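Local coordinates for protein 4-alpha-glucanotransferase (Corynebacterium glutamicum, PDB 5B68) that belongs to the amylomaltase family of enzymes, joining an N-terminal beta-sandwich domain to a larger domain of the TIM-barrel class, at residues A[238-242]-A[323-327]; A[253-259]-A[299-305]; A[312-317]-A[357-361]. One frame throughout, in Å; residues are numbered along the deposited sequence.

Contact 1 of 3, residues A[238-242]-A[323-327]; sequences TTRRF and GLIDF
The loop 238-242 runs past one side of helix segment 323-327, nearest at Phe242 and Phe327, whose CA atoms lie 7.9 Å apart. Their rings form an offset stack, with centroids separated by 4.7 Å and planes inclined by 19°. The offset brings Phe242 CB over the middle of the Phe327 ring, a CH-pi contact 4.0 Å from its centroid, and sends the outer end of the Phe242 ring on toward the helix backbone. There CE1 of Phe242 meets CD1 of Leu324 at 3.6 Å, while CZ reaches the CA of Leu324. The loop belongs to the long connection between barrel strands 215-218 and 382-387, so the stack ties its early, non-helical part to helix 307-338. Arg241 CG covers the Phe242 face turned away from Phe327. With CG anti to the backbone N (chi1 -178°) and the chain extended, the guanidinium reaches Gly323, where a water accepts from Arg241 NH2 (3.0 Å) and Gly323 N (2.8 Å); NH1 forms a salt bridge with Glu320. Thr239 brings CG2 to 3.8 Å from Phe327 CE1, and its OG1, also bonded to Asp397, accepts from Arg241 N in an ST turn with a nearly straight N-H...O angle of 164°.

Contact 2 of 3, residues A[253-259]-A[299-305]; sequences IPEFNQL and AIFEMPR
Ile300 lies at the centre of this contact, and its branches point to different parts of the 3-10 turn 254-258 and its flanks. The end of helix 286-301 and the residues after it pack on that 3-10 segment, in the loop leading to helix 261-277. The CG1 arm of Ile300 ends in CD1, which meets CD1 of Ile253 at 3.7 Å and approaches the edge of the Phe256 ring, near the ring plane. The other branch, CG2, lies 3.8 Å from CB of Glu255. Leu259 crosses Ile300 at about a right angle, with its CD1 beside Ile300 CG1 at 3.8 Å; its second methyl, CD2, meets CE of Met303 at 3.7 Å. The Met303 chain bends at chi2 and chi3, so that it runs beside the 3-10 segment: CG lies near the carbonyl oxygen of Glu255, and SD is 3.4 Å from the backbone O of Gln258.

Glu255 and Arg305 meet differently. The Glu255 chain bends at chi2 (71°), and OE2 comes to 3.6 Å from the aliphatic CG of Arg305, while the carboxylate and guanidinium planes stand 70° apart. Arg305 NE remains 5.7 Å from Glu255 OE2. A water joins the two groups, accepting from Arg305 NH1 and donating weakly to Glu255 OE1. The salt bridges run instead from Glu255 to Arg309 and from Arg305 to Glu310, near the start of helix 307-338. The chemistry thus divides into an apolar cluster round Ile300 and a charged side where opposite charges are linked through water and any direct attraction is probably modest.

Contact 3 of 3, residues A[312-317]-A[357-361]; sequences NFVSFV and MWLQW
Phe316 and Trp361 mark the closest backbone approach of these two helix segments, their CA atoms 6.5 Å apart; the segment axes come within 10.1 Å and cross nearly perpendicularly, at 102°. Trp361 lies against both Phe313 and Phe316, three residues apart on the other helix. Swung away from its backbone nitrogen (chi1 173°), the indole runs along helix segment 312-317. Phe313 CB lies over the face of the indole, 3.6 Å from the centroid of the six-membered ring, and Phe313 CD1 comes to 3.5 Å from Trp361 CG. Farther along the same side, at the five-membered ring, Phe316 CB approaches obliquely, 3.4 Å from Trp361 CD1, while Trp361 CA sits over one face of the Phe316 ring in a second CH-pi contact. The far end of that ring reaches the backbone carbonyl of Gln360.

Trp358 completes the set, directing the edge of its indole at the face of Phe313, an edge-to-face pair with centroids 5.4 Å and planes 78° apart. Beyond the aromatics, Met357 bends at chi3 and presses CE against Val317 CG1 at 3.4 Å, tighter than usual van der Waals contact. Arg305, from the loop before helix 307-338, touches Phe313, Trp358 and Trp361. Together Phe313, Phe316, Trp358 and Trp361 make an aromatic cluster at a steep helix-helix crossing, joining helices 307-338 and 349-376 within the largely helical connection between two strands of the barrel.

All three contacts lie within the connection between barrel strands 215-218 and 382-387. Contacts 1 and 3 are buried and share helix 307-338; they touch directly, with Leu324 packed on Phe316 and Gln360 lying against both Phe242 and Phe327. Contact 2 is only partly buried and farther out, its centre about 33 Å from the centre of the chain against about 15 Å for contact 1. It still reaches contact 3 through Arg305 and Phe301, whereas contacts 1 and 2 stay about 11 Å apart at their nearest atoms. Contact 3 is apolar packing, mostly aromatic, with a methionine-valine pair beside it; contacts 1 and 2 each add a water bridge from an arginine.

Contact 1 of 3, residues A[238-242]-A[323-327]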
loop_
_atom_site.group_PDB
_atom_site.type_symbol
_atom_site.label_atom_id
_atom_site.label_comp_id
_atom_site.label_asym_id
_atom_site.label_seq_id
_atom_site.Cartn_x
_atom_site.Cartn_y
_atom_site.Cartn_z
ATOM N N THR A 238 -7.909 1.658 8.750
ATOM C CA THR A 238 -9.144 2.513 8.693
ATOM C C THR A 238 -8.973 3.641 7.683
ATOM O O THR A 238 -9.968 4.200 7.180
ATOM C CB THR A 238 -9.533 3.035 10.118
ATOM O OG1 THR A 238 -10.972 3.223 10.205
ATOM C CG2 THR A 238 -8.838 4.269 10.465
ATOM N N THR A 239 -7.744 3.925 7.300
ATOM C CA THR A 239 -7.427 4.994 6.348
ATOM C C THR A 239 -6.121 4.516 5.721
ATOM O O THR A 239 -5.405 3.695 6.341
ATOM C CB THR A 239 -7.247 6.357 7.060
ATOM O OG1 THR A 239 -6.844 7.400 6.153
ATOM C CG2 THR A 239 -6.220 6.331 8.273
ATOM N N ARG A 240 -5.789 5.002 4.535
ATOM C CA ARG A 240 -4.457 4.827 3.997
ATOM C C ARG A 240 -3.624 6.127 4.065
ATOM O O ARG A 240 -2.475 6.215 3.570
ATOM C CB ARG A 240 -4.526 4.292 2.572
ATOM C CG ARG A 240 -5.080 2.897 2.577
ATOM C CD ARG A 240 -4.923 2.237 1.262
ATOM N NE ARG A 240 -5.622 2.923 0.167
ATOM C CZ ARG A 240 -5.251 2.828 -1.108
ATOM N NH1 ARG A 240 -5.987 3.449 -2.054
ATOM N NH2 ARG A 240 -4.157 2.105 -1.459
ATOM N N ARG A 241 -4.167 7.159 4.662
ATOM C CA ARG A 241 -3.460 8.412 4.732
ATOM C C ARG A 241 -2.784 8.603 6.089
ATOM O O ARG A 241 -1.619 8.832 6.163
ATOM C CB ARG A 241 -4.415 9.553 4.518
ATOM C CG ARG A 241 -3.765 10.919 4.537
ATOM C CD ARG A 241 -4.626 12.080 4.099
ATOM N NE ARG A 241 -3.990 13.312 4.449
ATOM C CZ ARG A 241 -4.550 14.518 4.309
ATOM N NH1 ARG A 241 -3.909 15.560 4.798
ATOM N NH2 ARG A 241 -5.761 14.678 3.710
ATOM N N PHE A 242 -3.580 8.552 7.136
ATOM C CA PHE A 242 -3.088 8.813 8.464
ATOM C C PHE A 242 -2.423 7.622 9.122
ATOM O O PHE A 242 -2.537 6.527 8.653
ATOM C CB PHE A 242 -4.178 9.449 9.300
ATOM C CG PHE A 242 -4.686 10.698 8.687
ATOM C CD1 PHE A 242 -3.963 11.846 8.781
ATOM C CD2 PHE A 242 -5.828 10.688 7.939
ATOM C CE1 PHE A 242 -4.403 12.995 8.186
ATOM C CE2 PHE A 242 -6.275 11.828 7.335
ATOM C CZ PHE A 242 -5.560 12.981 7.464
ATOM N N GLY A 323 -8.765 17.131 5.439
ATOM C CA GLY A 323 -8.786 15.680 5.618
ATOM C C GLY A 323 -8.335 15.330 7.035
ATOM O O GLY A 323 -8.789 14.315 7.558
ATOM N N LEU A 324 -7.381 16.066 7.593
ATOM C CA LEU A 324 -6.931 15.830 9.025
ATOM C C LEU A 324 -8.090 16.019 9.990
ATOM O O LEU A 324 -8.380 15.194 10.841
ATOM C CB LEU A 324 -5.756 16.722 9.422
ATOM C CG LEU A 324 -5.307 16.523 10.876
ATOM C CD1 LEU A 324 -4.977 15.021 11.128
ATOM C CD2 LEU A 324 -4.177 17.431 11.127
ATOM N N ILE A 325 -8.775 17.141 9.824
ATOM C CA ILE A 325 -9.912 17.437 10.717
ATOM C C ILE A 325 -10.985 16.400 10.575
ATOM O O ILE A 325 -11.521 15.968 11.581
ATOM C CB ILE A 325 -10.506 18.808 10.351
ATOM C CG1 ILE A 325 -9.487 19.877 10.629
ATOM C CG2 ILE A 325 -11.810 19.040 11.127
ATOM C CD1 ILE A 325 -9.790 21.234 10.024
ATOM N N ASP A 326 -11.289 15.930 9.324
ATOM C CA ASP A 326 -12.275 14.888 9.096
ATOM C C ASP A 326 -11.929 13.545 9.760
ATOM O O ASP A 326 -12.774 12.884 10.385
ATOM C CB ASP A 326 -12.532 14.629 7.596
ATOM C CG ASP A 326 -13.147 15.842 6.852
ATOM O OD1 ASP A 326 -13.679 16.759 7.492
ATOM O OD2 ASP A 326 -13.035 15.835 5.612
ATOM N N PHE A 327 -10.667 13.121 9.584
ATOM C CA PHE A 327 -10.198 11.885 10.183
ATOM C C PHE A 327 -10.345 11.981 11.759
ATOM O O PHE A 327 -10.844 11.075 12.402
ATOM C CB PHE A 327 -8.723 11.669 9.856
ATOM C CG PHE A 327 -8.111 10.539 10.649
ATOM C CD1 PHE A 327 -8.470 9.271 10.365
ATOM C CD2 PHE A 327 -7.183 10.787 11.652
ATOM C CE1 PHE A 327 -7.919 8.213 11.068
ATOM C CE2 PHE A 327 -6.639 9.741 12.351
ATOM C CZ PHE A 327 -7.027 8.473 12.073
HETATM O O HOH W 1 -6.908 17.373 3.348
#

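Contact 2 of 3, residues A[253-259]-A[299-305]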
loop_
_atom_site.group_PDB
_atom_site.type_symbol
_atom_site.label_atom_id
_atom_site.label_comp_id
_atom_site.label_asym_id
_atom_site.label_seq_id
_atom_site.Cartn_x
_atom_site.Cartn_y
_atom_site.Cartn_z
ATOM N N ILE A 253 8.212 12.092 23.522
ATOM C CA ILE A 253 7.502 13.328 23.255
ATOM C C ILE A 253 8.142 14.441 24.141
ATOM O O ILE A 253 8.223 14.259 25.351
ATOM C CB ILE A 253 5.995 13.197 23.538
ATOM C CG1 ILE A 253 5.302 12.047 22.777
ATOM C CG2 ILE A 253 5.316 14.540 23.236
ATOM C CD1 ILE A 253 3.970 11.587 23.374
ATOM N N PRO A 254 8.563 15.578 23.580
ATOM C CA PRO A 254 9.208 16.567 24.450
ATOM C C PRO A 254 8.361 16.963 25.682
ATOM O O PRO A 254 8.920 17.119 26.763
ATOM C CB PRO A 254 9.403 17.775 23.534
ATOM C CG PRO A 254 9.672 17.136 22.201
ATOM C CD PRO A 254 8.727 15.960 22.152
ATOM N N GLU A 255 7.050 17.025 25.534
ATOM C CA GLU A 255 6.178 17.473 26.642
ATOM C C GLU A 255 6.011 16.389 27.725
ATOM O O GLU A 255 5.522 16.693 28.838
ATOM C CB GLU A 255 4.797 17.943 26.134
ATOM C CG GLU A 255 4.782 19.290 25.390
ATOM C CD GLU A 255 5.429 19.196 24.019
ATOM O OE1 GLU A 255 5.304 18.102 23.404
ATOM O OE2 GLU A 255 6.087 20.151 23.553
ATOM N N PHE A 256 6.404 15.137 27.433
ATOM C CA PHE A 256 6.423 14.047 28.416
ATOM C C PHE A 256 7.166 14.487 29.684
ATOM O O PHE A 256 6.745 14.198 30.832
ATOM C CB PHE A 256 7.142 12.817 27.857
ATOM C CG PHE A 256 7.306 11.697 28.852
ATOM C CD1 PHE A 256 6.296 10.797 29.050
ATOM C CD2 PHE A 256 8.477 11.570 29.585
ATOM C CE1 PHE A 256 6.436 9.776 29.972
ATOM C CE2 PHE A 256 8.621 10.549 30.509
ATOM C CZ PHE A 256 7.596 9.661 30.704
ATOM N N ASN A 257 8.235 15.232 29.449
ATOM C CA ASN A 257 9.126 15.646 30.511
ATOM C C ASN A 257 8.530 16.709 31.410
ATOM O O ASN A 257 9.107 17.000 32.441
ATOM C CB ASN A 257 10.444 16.103 29.904
ATOM C CG ASN A 257 11.070 15.001 29.055
ATOM O OD1 ASN A 257 11.301 13.916 29.571
ATOM N ND2 ASN A 257 11.222 15.225 27.735
ATOM N N GLN A 258 7.381 17.275 31.025
ATOM C CA GLN A 258 6.668 18.230 31.855
ATOM C C GLN A 258 5.709 17.548 32.783
ATOM O O GLN A 258 5.130 18.193 33.654
ATOM C CB GLN A 258 5.917 19.266 30.962
ATOM C CG GLN A 258 6.834 20.233 30.207
ATOM C CD GLN A 258 6.122 20.945 29.046
ATOM O OE1 GLN A 258 4.958 21.337 29.175
ATOM N NE2 GLN A 258 6.823 21.139 27.913
ATOM N N LEU A 259 5.495 16.249 32.651
ATOM C CA LEU A 259 4.599 15.580 33.566
ATOM C C LEU A 259 5.283 15.556 34.931
ATOM O O LEU A 259 6.538 15.575 35.028
ATOM C CB LEU A 259 4.275 14.160 33.123
ATOM C CG LEU A 259 3.435 13.956 31.831
ATOM C CD1 LEU A 259 3.185 12.488 31.561
ATOM C CD2 LEU A 259 2.089 14.705 31.903
ATOM N N ALA A 299 -2.865 12.329 29.126
ATOM C CA ALA A 299 -2.155 13.186 30.088
ATOM C C ALA A 299 -1.148 14.149 29.478
ATOM O O ALA A 299 -1.048 15.308 29.870
ATOM C CB ALA A 299 -1.523 12.330 31.187
ATOM N N ILE A 300 -0.365 13.716 28.489
ATOM C CA ILE A 300 0.639 14.652 27.980
ATOM C C ILE A 300 -0.043 15.765 27.182
ATOM O O ILE A 300 0.529 16.856 27.008
ATOM C CB ILE A 300 1.629 13.905 27.050
ATOM C CG1 ILE A 300 2.424 12.842 27.842
ATOM C CG2 ILE A 300 2.581 14.870 26.350
ATOM C CD1 ILE A 300 3.020 11.737 26.996
ATOM N N PHE A 301 -1.232 15.453 26.624
ATOM C CA PHE A 301 -1.963 16.428 25.792
ATOM C C PHE A 301 -2.277 17.696 26.584
ATOM O O PHE A 301 -2.326 18.814 26.004
ATOM C CB PHE A 301 -3.229 15.821 25.269
ATOM C CG PHE A 301 -4.061 16.752 24.383
ATOM C CD1 PHE A 301 -3.542 17.268 23.193
ATOM C CD2 PHE A 301 -5.383 17.067 24.730
ATOM C CE1 PHE A 301 -4.317 18.080 22.382
ATOM C CE2 PHE A 301 -6.173 17.873 23.905
ATOM C CZ PHE A 301 -5.646 18.371 22.734
ATOM N N GLU A 302 -2.479 17.521 27.898
ATOM C CA GLU A 302 -2.689 18.679 28.819
ATOM C C GLU A 302 -1.495 19.595 29.011
ATOM O O GLU A 302 -1.654 20.704 29.511
ATOM C CB GLU A 302 -3.129 18.204 30.197
ATOM C CG GLU A 302 -4.427 17.438 30.272
ATOM C CD GLU A 302 -5.641 18.196 29.734
ATOM O OE1 GLU A 302 -6.423 17.579 28.979
ATOM O OE2 GLU A 302 -5.813 19.404 30.054
ATOM N N MET A 303 -0.282 19.142 28.699
ATOM C CA MET A 303 0.901 19.938 28.973
ATOM C C MET A 303 1.012 21.054 27.982
ATOM O O MET A 303 0.700 20.857 26.812
ATOM C CB MET A 303 2.177 19.103 28.859
ATOM C CG MET A 303 2.306 17.974 29.855
ATOM S SD MET A 303 2.411 18.602 31.582
ATOM C CE MET A 303 0.763 18.155 32.069
ATOM N N PRO A 304 1.463 22.226 28.435
ATOM C CA PRO A 304 1.540 23.387 27.559
ATOM C C PRO A 304 2.777 23.331 26.717
ATOM O O PRO A 304 3.849 22.934 27.195
ATOM C CB PRO A 304 1.588 24.575 28.541
ATOM C CG PRO A 304 2.211 23.994 29.769
ATOM C CD PRO A 304 1.690 22.593 29.848
ATOM N N ARG A 305 2.643 23.740 25.466
ATOM C CA ARG A 305 3.771 23.735 24.548
ATOM C C ARG A 305 4.491 25.043 24.555
ATOM O O ARG A 305 3.893 26.083 24.756
ATOM C CB ARG A 305 3.275 23.430 23.111
ATOM C CG ARG A 305 3.092 21.942 22.823
ATOM C CD ARG A 305 2.670 21.721 21.369
ATOM N NE ARG A 305 1.350 22.271 21.226
ATOM C CZ ARG A 305 0.231 21.732 21.709
ATOM N NH1 ARG A 305 0.227 20.541 22.272
ATOM N NH2 ARG A 305 -0.915 22.382 21.550
HETATM O O HOH W 2 2.606 18.580 22.820
#

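Contact 3 of 3, residues A[312-317]-A[357-361]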
loop_
_atom_site.group_PDB
_atom_site.type_symbol
_atom_site.label_atom_id
_atom_site.label_comp_id
_atom_site.label_asym_id
_atom_site.label_seq_id
_atom_site.Cartn_x
_atom_site.Cartn_y
_atom_site.Cartn_z
ATOM N N ASN A 312 5.096 24.867 15.398
ATOM C CA ASN A 312 5.267 23.634 14.646
ATOM C C ASN A 312 3.979 22.828 14.525
ATOM O O ASN A 312 3.638 22.356 13.434
ATOM C CB ASN A 312 6.327 22.781 15.308
ATOM C CG ASN A 312 7.603 22.897 14.599
ATOM O OD1 ASN A 312 8.420 23.773 14.897
ATOM N ND2 ASN A 312 7.753 22.082 13.573
ATOM N N PHE A 313 3.266 22.665 15.636
ATOM C CA PHE A 313 2.001 21.972 15.607
ATOM C C PHE A 313 0.976 22.685 14.702
ATOM O O PHE A 313 0.259 22.059 13.915
ATOM C CB PHE A 313 1.472 21.772 17.014
ATOM C CG PHE A 313 0.135 21.069 17.096
ATOM C CD1 PHE A 313 -0.257 20.052 16.193
ATOM C CD2 PHE A 313 -0.778 21.426 18.074
ATOM C CE1 PHE A 313 -1.461 19.418 16.339
ATOM C CE2 PHE A 313 -1.990 20.796 18.184
ATOM C CZ PHE A 313 -2.340 19.770 17.328
ATOM N N VAL A 314 0.886 24.002 14.831
ATOM C CA VAL A 314 -0.039 24.756 14.001
ATOM C C VAL A 314 0.340 24.682 12.514
ATOM O O VAL A 314 -0.505 24.614 11.666
ATOM C CB VAL A 314 -0.049 26.223 14.466
ATOM C CG1 VAL A 314 -0.605 27.168 13.376
ATOM C CG2 VAL A 314 -0.836 26.307 15.800
ATOM N N SER A 315 1.609 24.718 12.226
ATOM C CA SER A 315 2.129 24.566 10.872
ATOM C C SER A 315 1.734 23.161 10.241
ATOM O O SER A 315 1.251 23.089 9.115
ATOM C CB SER A 315 3.648 24.757 10.909
ATOM O OG SER A 315 4.179 24.635 9.605
ATOM N N PHE A 316 1.899 22.095 11.012
ATOM C CA PHE A 316 1.426 20.779 10.611
ATOM C C PHE A 316 -0.064 20.802 10.328
ATOM O O PHE A 316 -0.486 20.276 9.282
ATOM C CB PHE A 316 1.729 19.737 11.703
ATOM C CG PHE A 316 1.100 18.395 11.466
ATOM C CD1 PHE A 316 1.725 17.484 10.622
ATOM C CD2 PHE A 316 -0.086 18.020 12.132
ATOM C CE1 PHE A 316 1.200 16.214 10.449
ATOM C CE2 PHE A 316 -0.626 16.765 11.931
ATOM C CZ PHE A 316 0.011 15.867 11.074
ATOM N N VAL A 317 -0.877 21.365 11.234
ATOM C CA VAL A 317 -2.338 21.295 11.059
ATOM C C VAL A 317 -2.748 22.040 9.747
ATOM O O VAL A 317 -3.623 21.559 9.021
ATOM C CB VAL A 317 -3.074 21.855 12.291
ATOM C CG1 VAL A 317 -4.547 22.077 12.017
ATOM C CG2 VAL A 317 -2.925 20.860 13.464
ATOM N N MET A 357 -5.940 15.062 16.196
ATOM C CA MET A 357 -5.041 15.834 15.312
ATOM C C MET A 357 -3.624 15.834 15.841
ATOM O O MET A 357 -2.601 15.597 15.109
ATOM C CB MET A 357 -5.574 17.252 15.091
ATOM C CG MET A 357 -6.915 17.251 14.359
ATOM S SD MET A 357 -7.650 18.946 14.360
ATOM C CE MET A 357 -6.607 19.676 13.149
ATOM N N TRP A 358 -3.522 16.009 17.155
ATOM C CA TRP A 358 -2.249 16.108 17.804
ATOM C C TRP A 358 -1.512 14.778 17.718
ATOM O O TRP A 358 -0.293 14.791 17.481
ATOM C CB TRP A 358 -2.491 16.569 19.257
ATOM C CG TRP A 358 -1.323 16.615 20.168
ATOM C CD1 TRP A 358 -0.389 17.531 20.203
ATOM C CD2 TRP A 358 -1.046 15.684 21.214
ATOM N NE1 TRP A 358 0.504 17.270 21.239
ATOM C CE2 TRP A 358 0.095 16.122 21.866
ATOM C CE3 TRP A 358 -1.686 14.531 21.672
ATOM C CZ2 TRP A 358 0.674 15.428 22.949
ATOM C CZ3 TRP A 358 -1.126 13.845 22.790
ATOM C CH2 TRP A 358 0.057 14.308 23.390
ATOM N N LEU A 359 -2.224 13.655 17.908
ATOM C CA LEU A 359 -1.584 12.319 17.697
ATOM C C LEU A 359 -0.949 12.178 16.307
ATOM O O LEU A 359 0.134 11.646 16.194
ATOM C CB LEU A 359 -2.576 11.190 17.831
ATOM C CG LEU A 359 -3.140 11.012 19.246
ATOM C CD1 LEU A 359 -4.049 9.799 19.351
ATOM C CD2 LEU A 359 -2.028 10.951 20.276
ATOM N N GLN A 360 -1.626 12.676 15.255
ATOM C CA GLN A 360 -1.002 12.676 13.922
ATOM C C GLN A 360 0.234 13.511 13.846
ATOM O O GLN A 360 1.175 13.129 13.147
ATOM C CB GLN A 360 -2.047 13.041 12.851
ATOM C CG GLN A 360 -3.149 12.035 12.747
ATOM C CD GLN A 360 -2.600 10.693 12.397
ATOM O OE1 GLN A 360 -1.870 10.548 11.394
ATOM N NE2 GLN A 360 -2.950 9.690 13.171
ATOM N N TRP A 361 0.278 14.662 14.521
ATOM C CA TRP A 361 1.455 15.528 14.524
ATOM C C TRP A 361 2.653 14.779 15.202
ATOM O O TRP A 361 3.799 14.798 14.688
ATOM C CB TRP A 361 1.147 16.882 15.258
ATOM C CG TRP A 361 2.304 17.734 15.452
ATOM C CD1 TRP A 361 3.129 18.290 14.497
ATOM C CD2 TRP A 361 2.802 18.206 16.710
ATOM N NE1 TRP A 361 4.097 19.042 15.068
ATOM C CE2 TRP A 361 3.888 19.057 16.430
ATOM C CE3 TRP A 361 2.412 17.997 18.046
ATOM C CZ2 TRP A 361 4.637 19.669 17.448
ATOM C CZ3 TRP A 361 3.108 18.667 19.037
ATOM C CH2 TRP A 361 4.233 19.435 18.736
#